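Local coordinates for cellobiose 2-epimerase (Caldibacillus thermoamylovorans, PDB 5ZHB), which probably catalyses the reversible epimerization of cellobiose at C2 of its reducing-end glucose, giving glucosyl-mannose, at residues H77-R80 with F81-Y85; V86-H89 with Q90-G93; M97-Y100 with K101-S105. One frame throughout, in Å; residues are numbered along the deposited sequence. Where two conformers were deposited one is given.

Interaction 1: H77-R80 with F81-Y85; sequences HAYR and FLTEY
A chi1 of 176° swings the Tyr79 ring away from its backbone N, and a chi1 of 49° at Thr83 puts CG2 anti to the carbonyl carbon, bringing ring and methyl together across one helical turn. Thr83 CG2 lies over one face of the ring, 4.0 Å from the centroid of the Tyr79 ring and displaced toward its rim, a CH-pi contact with CE1 and CZ both 3.7 Å from Thr83 CG2. The same rotamer turns the hydroxyl back on the helix: Thr83 OG1 donates to Tyr79 O at 2.8 Å. That carbonyl also receives Thr83 N at 2.9 Å, so two donors from one residue grip it, the amide nearly along the C=O axis and the hydroxyl tilted from the carbonyl plane. A beta-branched threonine suits this place because one branch satisfies a polar need within the helix while the other packs on an aromatic face.

Both segments belong to helix 69-86, one of the paired helices expected in the (alpha/alpha)6 barrel of this epimerase family. Its i to i+4 bonding runs on through Leu82 N to Ala78 O, 2.9 Å, and Glu84 N to Arg80 O. The small Ala78 and the branched Leu82 both pack on Leu56 of helix 49-66, while Tyr79 stacks on Tyr124 and gives its hydroxyl end to Glu132. On the exposed side Arg80 and Glu84 run side by side, but the arginine bends at chi3 and Arg80 NE stays 5.6 Å from Glu84 OE2, leaving their opposite charges near without a salt bridge.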
ATOM      1  N   HIS A  77     -11.316  13.761   9.974  1.00 28.69           N
ATOM      2  CA  HIS A  77     -12.125  12.747  10.630  1.00 29.50           C
ATOM      3  C   HIS A  77     -11.327  11.449  10.816  1.00 30.18           C
ATOM      4  O   HIS A  77     -11.421  10.758  11.838  1.00 27.06           O
ATOM      5  CB  HIS A  77     -13.390  12.522   9.798  1.00 31.41           C
ATOM      6  CG  HIS A  77     -14.370  11.621  10.433  1.00 30.50           C
ATOM      7  ND1 HIS A  77     -15.140  12.058  11.488  1.00 31.46           N
ATOM      8  CD2 HIS A  77     -14.708  10.333  10.225  1.00 31.17           C
ATOM      9  CE1 HIS A  77     -15.937  11.075  11.881  1.00 29.39           C
ATOM     10  NE2 HIS A  77     -15.679  10.009  11.143  1.00 33.70           N
ATOM     11  N   ALA A  78     -10.526  11.111   9.803  1.00 29.58           N
ATOM     12  CA  ALA A  78      -9.691   9.917   9.870  1.00 26.84           C
ATOM     13  C   ALA A  78      -8.584  10.083  10.905  1.00 24.33           C
ATOM     14  O   ALA A  78      -8.306   9.161  11.671  1.00 22.96           O
ATOM     15  CB  ALA A  78      -9.153   9.588   8.491  1.00 26.18           C
ATOM     16  N   TYR A  79      -7.976  11.277  10.949  1.00 23.62           N
ATOM     17  CA  TYR A  79      -6.900  11.576  11.880  1.00 26.05           C
ATOM     18  C   TYR A  79      -7.353  11.407  13.336  1.00 27.54           C
ATOM     19  O   TYR A  79      -6.651  10.770  14.148  1.00 26.94           O
ATOM     20  CB  TYR A  79      -6.362  12.978  11.597  1.00 25.46           C
ATOM     21  CG  TYR A  79      -5.312  13.376  12.610  1.00 27.73           C
ATOM     22  CD1 TYR A  79      -4.010  12.922  12.485  1.00 27.51           C
ATOM     23  CD2 TYR A  79      -5.624  14.205  13.683  1.00 29.65           C
ATOM     24  CE1 TYR A  79      -3.038  13.269  13.401  1.00 31.37           C
ATOM     25  CE2 TYR A  79      -4.658  14.547  14.609  1.00 30.53           C
ATOM     26  CZ  TYR A  79      -3.365  14.084  14.465  1.00 29.03           C
ATOM     27  OH  TYR A  79      -2.369  14.441  15.317  1.00 29.50           O
ATOM     28  N   ARG A  80      -8.529  11.976  13.642  1.00 30.71           N
ATOM     29  CA  ARG A  80      -9.152  11.866  14.956  1.00 31.62           C
ATOM     30  C   ARG A  80      -9.330  10.414  15.384  1.00 28.57           C
ATOM     31  O   ARG A  80      -8.932  10.036  16.470  1.00 29.69           O
ATOM     32  CB  ARG A  80     -10.520  12.561  15.002  1.00 32.58           C
ATOM     33  CG  ARG A  80     -10.400  14.077  14.935  1.00 37.30           C
ATOM     34  CD  ARG A  80     -11.736  14.739  15.252  1.00 41.14           C
ATOM     35  NE  ARG A  80     -12.728  14.727  14.170  1.00 46.37           N
ATOM     36  CZ  ARG A  80     -12.793  15.570  13.140  1.00 51.26           C
ATOM     37  NH1 ARG A  80     -11.982  16.619  13.054  1.00 56.26           N
ATOM     38  NH2 ARG A  80     -13.695  15.367  12.195  1.00 52.79           N
ATOM     39  N   PHE A  81      -9.921   9.590  14.533  1.00 26.24           N
ATOM     40  CA  PHE A  81     -10.134   8.201  14.891  1.00 26.57           C
ATOM     41  C   PHE A  81      -8.813   7.458  15.090  1.00 24.34           C
ATOM     42  O   PHE A  81      -8.709   6.584  15.960  1.00 26.38           O
ATOM     43  CB  PHE A  81     -10.947   7.496  13.799  1.00 24.26           C
ATOM     44  CG  PHE A  81     -11.472   6.164  14.297  1.00 26.25           C
ATOM     45  CD1 PHE A  81     -12.440   6.128  15.291  1.00 25.72           C
ATOM     46  CD2 PHE A  81     -11.016   4.941  13.776  1.00 23.73           C
ATOM     47  CE1 PHE A  81     -12.973   4.914  15.708  1.00 27.62           C
ATOM     48  CE2 PHE A  81     -11.499   3.740  14.251  1.00 24.61           C
ATOM     49  CZ  PHE A  81     -12.496   3.722  15.197  1.00 28.12           C
ATOM     50  N   LEU A  82      -7.844   7.741  14.214  1.00 26.37           N
ATOM     51  CA  LEU A  82      -6.537   7.103  14.284  1.00 25.59           C
ATOM     52  C   LEU A  82      -5.874   7.431  15.620  1.00 24.89           C
ATOM     53  O   LEU A  82      -5.388   6.520  16.282  1.00 25.32           O
ATOM     54  CB  LEU A  82      -5.633   7.488  13.113  1.00 26.24           C
ATOM     55  CG  LEU A  82      -4.244   6.839  13.097  1.00 24.57           C
ATOM     56  CD1 LEU A  82      -4.380   5.348  12.778  1.00 26.01           C
ATOM     57  CD2 LEU A  82      -3.300   7.532  12.132  1.00 23.95           C
ATOM     58  N   THR A  83      -5.806   8.724  15.996  1.00 24.82           N
ATOM     59  CA  THR A  83      -5.027   9.112  17.168  1.00 28.76           C
ATOM     60  C   THR A  83      -5.796   8.849  18.468  1.00 29.72           C
ATOM     61  O   THR A  83      -5.167   8.605  19.494  1.00 33.05           O
ATOM     62  CB  THR A  83      -4.554  10.563  17.057  1.00 30.95           C
ATOM     63  OG1 THR A  83      -5.676  11.345  16.691  1.00 32.68           O
ATOM     64  CG2 THR A  83      -3.481  10.729  15.996  1.00 31.98           C
ATOM     65  N   GLU A  84      -7.138   8.860  18.416  1.00 32.08           N
ATOM     66  CA  GLU A  84      -7.967   8.720  19.612  1.00 36.04           C
ATOM     67  C   GLU A  84      -8.189   7.258  20.003  1.00 31.54           C
ATOM     68  O   GLU A  84      -8.053   6.935  21.178  1.00 28.42           O
ATOM     69  CB  GLU A  84      -9.287   9.458  19.400  1.00 35.04           C
ATOM     70  CG  GLU A  84      -9.074  10.965  19.473  1.00 38.57           C
ATOM     71  CD  GLU A  84     -10.277  11.773  19.051  1.00 40.29           C
ATOM     72  OE1 GLU A  84     -11.366  11.174  18.923  1.00 44.35           O
ATOM     73  OE2 GLU A  84     -10.093  12.982  18.767  1.00 45.38           O
ATOM     74  N   TYR A  85      -8.446   6.369  19.020  1.00 27.79           N
ATOM     75  CA  TYR A  85      -8.784   4.978  19.282  1.00 23.96           C
ATOM     76  C   TYR A  85      -7.736   3.972  18.777  1.00 27.10           C
ATOM     77  O   TYR A  85      -7.520   2.956  19.433  1.00 22.98           O
ATOM     78  CB  TYR A  85     -10.164   4.731  18.675  1.00 28.32           C
ATOM     79  CG  TYR A  85     -11.233   5.574  19.366  1.00 32.23           C
ATOM     80  CD1 TYR A  85     -11.676   5.268  20.655  1.00 31.52           C
ATOM     81  CD2 TYR A  85     -11.757   6.703  18.748  1.00 35.63           C
ATOM     82  CE1 TYR A  85     -12.609   6.066  21.297  1.00 32.81           C
ATOM     83  CE2 TYR A  85     -12.712   7.493  19.371  1.00 38.94           C
ATOM     84  CZ  TYR A  85     -13.123   7.181  20.656  1.00 38.61           C
ATOM     85  OH  TYR A  85     -14.057   8.004  21.237  1.00 41.98           O
TER

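Interaction 2: V86-H89 with Q90-G93; sequences VFDH and QYKG
Asp88 and Gly93 are joined where the chain doubles back, the end-to-end directions of 86-89 and 90-93 lying 134° apart: Asp88 N donates to Gly93 O at 2.8 Å, and a weak bond, bent to 130°, runs from Lys92 N to Asp88 O. Phe87 is the first residue to leave helical angles, and Lys92 and Gly93 both have positive phi, which at Gly93 suits a residue without a CB. Inside the bend, Asp88 OD1 accepts Gln90 N and Tyr91 N, each at 3.0 Å and both from the same face of the carboxylate plane. With CG anti to N (chi1 172°), the short aspartate side chain reaches forward over the bend: the bond to Gln90 N makes an Asx turn just past the helix end, and that to Tyr91 N extends it to an Asx motif. Its other oxygen, OD2, forms salt bridges with Lys109 and Arg162, so one carboxylate ties the bend to two neighbouring parts of the chain.

The Phe87 ring is met over one face by Gly93 N, 3.6 Å from Phe87 CE2. Lys92, bent at chi2, passes the ring obliquely with CD 4.0 Å from Phe87 CE1 and carries NZ to His89 O at 2.8 Å.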
ATOM      1  N   VAL A  86      -7.154   4.166  17.577  1.00 25.01           N
ATOM      2  CA  VAL A  86      -6.319   3.115  16.997  1.00 24.67           C
ATOM      3  C   VAL A  86      -4.957   3.115  17.688  1.00 23.65           C
ATOM      4  O   VAL A  86      -4.371   2.050  17.883  1.00 26.38           O
ATOM      5  CB  VAL A  86      -6.176   3.205  15.466  1.00 24.87           C
ATOM      6  CG1 VAL A  86      -5.186   2.164  14.912  1.00 25.25           C
ATOM      7  CG2 VAL A  86      -7.520   3.123  14.771  1.00 25.07           C
ATOM      8  N   PHE A  87      -4.453   4.304  18.058  1.00 25.45           N
ATOM      9  CA  PHE A  87      -3.227   4.450  18.826  1.00 25.85           C
ATOM     10  C   PHE A  87      -3.488   3.943  20.238  1.00 28.54           C
ATOM     11  O   PHE A  87      -4.511   4.264  20.834  1.00 25.47           O
ATOM     12  CB  PHE A  87      -2.702   5.898  18.819  1.00 31.21           C
ATOM     13  CG  PHE A  87      -1.273   6.064  19.335  1.00 34.17           C
ATOM     14  CD1 PHE A  87      -1.023   6.210  20.708  1.00 36.97           C
ATOM     15  CD2 PHE A  87      -0.168   6.041  18.475  1.00 37.64           C
ATOM     16  CE1 PHE A  87       0.278   6.347  21.191  1.00 37.18           C
ATOM     17  CE2 PHE A  87       1.139   6.171  18.963  1.00 34.11           C
ATOM     18  CZ  PHE A  87       1.360   6.312  20.313  1.00 38.33           C
ATOM     19  N   ASP A  88      -2.562   3.127  20.750  1.00 27.39           N
ATOM     20  CA  ASP A  88      -2.653   2.592  22.103  1.00 28.30           C
ATOM     21  C   ASP A  88      -1.934   3.577  23.032  1.00 26.95           C
ATOM     22  O   ASP A  88      -0.708   3.608  23.054  1.00 27.19           O
ATOM     23  CB  ASP A  88      -1.969   1.241  22.141  1.00 27.77           C
ATOM     24  CG  ASP A  88      -1.801   0.612  23.521  1.00 31.38           C
ATOM     25  OD1 ASP A  88      -2.185   1.259  24.558  1.00 28.86           O
ATOM     26  OD2 ASP A  88      -1.339  -0.544  23.541  1.00 26.25           O
ATOM     27  N   HIS A  89      -2.665   4.430  23.752  1.00 26.90           N
ATOM     28  CA  HIS A  89      -1.986   5.472  24.518  1.00 33.88           C
ATOM     29  C   HIS A  89      -1.226   4.927  25.727  1.00 32.65           C
ATOM     30  O   HIS A  89      -0.367   5.635  26.256  1.00 36.70           O
ATOM     31  CB  HIS A  89      -2.913   6.622  24.892  1.00 34.96           C
ATOM     32  CG  HIS A  89      -3.381   7.353  23.695  1.00 35.31           C
ATOM     33  ND1 HIS A  89      -2.690   8.378  23.087  1.00 33.15           N
ATOM     34  CD2 HIS A  89      -4.494   7.137  22.966  1.00 32.60           C
ATOM     35  CE1 HIS A  89      -3.394   8.788  22.044  1.00 32.69           C
ATOM     36  NE2 HIS A  89      -4.494   8.050  21.961  1.00 32.68           N
ATOM     37  N   GLN A  90      -1.500   3.683  26.131  1.00 34.98           N
ATOM     38  CA  GLN A  90      -0.756   3.060  27.215  1.00 33.45           C
ATOM     39  C   GLN A  90       0.549   2.410  26.731  1.00 29.73           C
ATOM     40  O   GLN A  90       1.625   2.784  27.195  1.00 30.80           O
ATOM     41  CB  GLN A  90      -1.673   2.109  27.986  1.00 36.08           C
ATOM     42  CG  GLN A  90      -0.965   1.536  29.208  1.00 41.46           C
ATOM     43  CD  GLN A  90      -1.859   0.815  30.196  1.00 43.87           C
ATOM     44  OE1 GLN A  90      -3.028   0.525  29.935  1.00 48.34           O
ATOM     45  NE2 GLN A  90      -1.283   0.481  31.341  1.00 46.21           N
ATOM     46  N   TYR A  91       0.492   1.415  25.827  1.00 25.51           N
ATOM     47  CA  TYR A  91       1.701   0.701  25.439  1.00 24.42           C
ATOM     48  C   TYR A  91       2.284   1.259  24.133  1.00 23.40           C
ATOM     49  O   TYR A  91       3.335   0.779  23.715  1.00 26.00           O
ATOM     50  CB  TYR A  91       1.447  -0.807  25.396  1.00 26.76           C
ATOM     51  CG  TYR A  91       1.159  -1.377  26.783  1.00 29.62           C
ATOM     52  CD1 TYR A  91       2.144  -1.342  27.765  1.00 33.53           C
ATOM     53  CD2 TYR A  91      -0.107  -1.843  27.144  1.00 28.26           C
ATOM     54  CE1 TYR A  91       1.895  -1.807  29.046  1.00 33.22           C
ATOM     55  CE2 TYR A  91      -0.370  -2.308  28.427  1.00 31.41           C
ATOM     56  CZ  TYR A  91       0.642  -2.304  29.370  1.00 33.90           C
ATOM     57  OH  TYR A  91       0.456  -2.732  30.646  1.00 34.55           O
ATOM     58  N   LYS A  92       1.606   2.233  23.499  1.00 26.67           N
ATOM     59  CA  LYS A  92       2.094   2.921  22.297  1.00 27.59           C
ATOM     60  C   LYS A  92       1.948   2.060  21.025  1.00 25.74           C
ATOM     61  O   LYS A  92       1.948   0.829  21.054  1.00 23.89           O
ATOM     62  CB  LYS A  92       3.540   3.415  22.438  1.00 30.23           C
ATOM     63  CG  LYS A  92       3.857   4.213  23.720  1.00 33.22           C
ATOM     64  CD  LYS A  92       2.884   5.352  24.009  1.00 35.34           C
ATOM     65  CE  LYS A  92       3.149   6.052  25.328  1.00 36.69           C
ATOM     66  NZ  LYS A  92       2.049   6.987  25.587  1.00 33.08           N
ATOM     67  N   GLY A  93       1.836   2.758  19.894  1.00 26.90           N
ATOM     68  CA  GLY A  93       1.728   2.149  18.574  1.00 25.88           C
ATOM     69  C   GLY A  93       0.272   1.842  18.240  1.00 26.86           C
ATOM     70  O   GLY A  93      -0.608   2.011  19.080  1.00 26.23           O
TER

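Interaction 3: M97-Y100 with K101-S105; sequences MVDY and KGNPS
Val98 and Pro104 face each other as an antiparallel non-hydrogen-bonded pair, flanked by Asp99 N to Asn103 O at 2.8 Å and Ser105 N to Met97 O at 3.1 Å, while a type I turn from Asp99 to Gly102 reverses the chain. The Asp99 carboxylate folds back over the turn and accepts its N-H groups. The aspartate CG sits between N and the carbonyl carbon (chi1 67°), which lets OD1 accept Lys101 N and Asn103 N from opposite faces of the carboxylate plane, the latter at 2.8 Å. OD2 receives Asn103 ND2 at 3.0 Å through its syn lone pair, with the donor amide turned 79° from the carboxylate.

This is a type I + G1 bulge hairpin on strand 97-98, with glycine at the fourth turn position, where positive phi would jam a CB against the preceding carbonyl. Cutting Asp99 back to an alanine is likely to leave Lys101 N, Asn103 N and Asn103 ND2 without these acceptors and the turn freer to move.

At the two central turn positions, Lys101 runs alongside Tyr100: Lys101 CG lies 3.9 Å from the centroid of the Tyr100 ring, a CH-pi contact that uses the aliphatic part of an exposed lysine.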
ATOM      1  N   MET A  97      -6.691  -4.081  15.085  0.50 20.83           N
ATOM      2  CA  MET A  97      -8.114  -3.849  14.887  0.50 21.97           C
ATOM      3  C   MET A  97      -8.702  -3.183  16.131  0.50 22.49           C
ATOM      4  O   MET A  97      -8.239  -3.405  17.253  0.50 20.44           O
ATOM      5  CB  MET A  97      -8.906  -5.149  14.675  0.50 20.55           C
ATOM      6  CG  MET A  97      -8.628  -5.923  13.385  0.50 20.85           C
ATOM      7  SD  MET A  97      -9.386  -5.254  11.882  0.50 19.03           S
ATOM      8  CE  MET A  97     -11.110  -5.075  12.358  0.50 18.79           C
ATOM      9  N   VAL A  98      -9.748  -2.386  15.900  1.00 23.52           N
ATOM     10  CA  VAL A  98     -10.651  -1.929  16.945  1.00 24.78           C
ATOM     11  C   VAL A  98     -12.080  -2.272  16.535  1.00 23.90           C
ATOM     12  O   VAL A  98     -12.351  -2.558  15.382  1.00 23.18           O
ATOM     13  CB  VAL A  98     -10.468  -0.432  17.261  1.00 24.73           C
ATOM     14  CG1 VAL A  98      -9.078  -0.136  17.823  1.00 28.39           C
ATOM     15  CG2 VAL A  98     -10.767   0.454  16.055  1.00 24.80           C
ATOM     16  N   ASP A  99     -13.008  -2.267  17.506  1.00 25.35           N
ATOM     17  CA  ASP A  99     -14.406  -2.538  17.233  1.00 24.40           C
ATOM     18  C   ASP A  99     -15.008  -1.244  16.715  1.00 23.37           C
ATOM     19  O   ASP A  99     -14.334  -0.227  16.660  1.00 23.88           O
ATOM     20  CB  ASP A  99     -15.110  -3.128  18.453  1.00 23.62           C
ATOM     21  CG  ASP A  99     -15.261  -2.186  19.641  1.00 25.74           C
ATOM     22  OD1 ASP A  99     -15.030  -0.978  19.477  1.00 26.78           O
ATOM     23  OD2 ASP A  99     -15.571  -2.681  20.744  1.00 28.07           O
ATOM     24  N   TYR A 100     -16.309  -1.253  16.438  1.00 24.65           N
ATOM     25  CA  TYR A 100     -16.927  -0.112  15.786  1.00 24.74           C
ATOM     26  C   TYR A 100     -16.956   1.122  16.688  1.00 28.95           C
ATOM     27  O   TYR A 100     -17.136   2.223  16.165  1.00 30.39           O
ATOM     28  CB  TYR A 100     -18.300  -0.525  15.264  1.00 26.73           C
ATOM     29  CG  TYR A 100     -19.425  -0.602  16.294  1.00 28.25           C
ATOM     30  CD1 TYR A 100     -19.518  -1.683  17.157  1.00 31.52           C
ATOM     31  CD2 TYR A 100     -20.427   0.359  16.331  1.00 34.72           C
ATOM     32  CE1 TYR A 100     -20.546  -1.787  18.072  1.00 35.20           C
ATOM     33  CE2 TYR A 100     -21.469   0.272  17.251  1.00 39.95           C
ATOM     34  CZ  TYR A 100     -21.526  -0.812  18.116  1.00 39.56           C
ATOM     35  OH  TYR A 100     -22.516  -0.975  19.039  1.00 41.94           O
ATOM     36  N   LYS A 101     -16.789   0.950  18.013  1.00 27.46           N
ATOM     37  CA  LYS A 101     -16.711   2.100  18.908  1.00 33.50           C
ATOM     38  C   LYS A 101     -15.267   2.480  19.240  1.00 32.14           C
ATOM     39  O   LYS A 101     -15.034   3.379  20.029  1.00 26.76           O
ATOM     40  CB  LYS A 101     -17.496   1.775  20.183  1.00 41.20           C
ATOM     41  CG  LYS A 101     -18.981   1.567  19.961  1.00 45.99           C
ATOM     42  CD  LYS A 101     -19.775   1.528  21.258  1.00 53.87           C
ATOM     43  CE  LYS A 101     -20.974   0.640  21.168  1.00 59.92           C
ATOM     44  NZ  LYS A 101     -21.574   0.395  22.486  1.00 69.91           N
ATOM     45  N   GLY A 102     -14.282   1.785  18.664  1.00 29.15           N
ATOM     46  CA  GLY A 102     -12.900   2.174  18.846  1.00 29.90           C
ATOM     47  C   GLY A 102     -12.253   1.476  20.036  1.00 27.57           C
ATOM     48  O   GLY A 102     -11.110   1.758  20.364  1.00 27.60           O
ATOM     49  N   ASN A 103     -12.955   0.518  20.643  1.00 27.50           N
ATOM     50  CA  ASN A 103     -12.316  -0.306  21.650  1.00 29.02           C
ATOM     51  C   ASN A 103     -11.411  -1.329  20.971  1.00 30.42           C
ATOM     52  O   ASN A 103     -11.818  -1.930  19.978  1.00 26.43           O
ATOM     53  CB  ASN A 103     -13.282  -1.110  22.508  1.00 32.15           C
ATOM     54  CG  ASN A 103     -14.352  -0.248  23.121  1.00 36.30           C
ATOM     55  OD1 ASN A 103     -14.033   0.646  23.890  1.00 37.18           O
ATOM     56  ND2 ASN A 103     -15.611  -0.500  22.802  1.00 42.70           N
ATOM     57  N   PRO A 104     -10.211  -1.613  21.543  1.00 29.93           N
ATOM     58  CA  PRO A 104      -9.285  -2.574  20.942  1.00 29.65           C
ATOM     59  C   PRO A 104      -9.958  -3.930  20.809  1.00 28.38           C
ATOM     60  O   PRO A 104     -10.511  -4.426  21.787  1.00 28.20           O
ATOM     61  CB  PRO A 104      -8.079  -2.636  21.903  1.00 31.02           C
ATOM     62  CG  PRO A 104      -8.292  -1.505  22.869  1.00 31.61           C
ATOM     63  CD  PRO A 104      -9.740  -1.080  22.819  1.00 30.09           C
ATOM     64  N   SER A 105      -9.887  -4.547  19.620  1.00 26.24           N
ATOM     65  CA  SER A 105     -10.426  -5.878  19.395  1.00 23.02           C
ATOM     66  C   SER A 105      -9.325  -6.863  19.016  1.00 24.17           C
ATOM     67  O   SER A 105      -9.449  -8.047  19.282  1.00 24.59           O
ATOM     68  CB  SER A 105     -11.520  -5.841  18.341  1.00 26.66           C
ATOM     69  OG  SER A 105     -11.025  -5.325  17.107  1.00 23.49           O
TER

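In the fold
Interactions 1, 2 and 3 follow one another along the chain: the last turns of helix 69-86, the bend that leaves it, and the hairpin built on strand 97-98. Their centres lie about 12 to 13 Å apart on the same side of the chain's centre. Interaction 1 is joined to interaction 2 by probable hydrogen bonds from His89 NE2 to Thr83 O, 2.6 Å, and from Phe87 N to Leu82 O. It meets interaction 3 by packing, Phe81 and Tyr85 against Val98 and Gly102. Interactions 2 and 3 follow closely along the chain and make no other touch. The end of helix 69-86 thus touches both, at one end of the probable helical barrel.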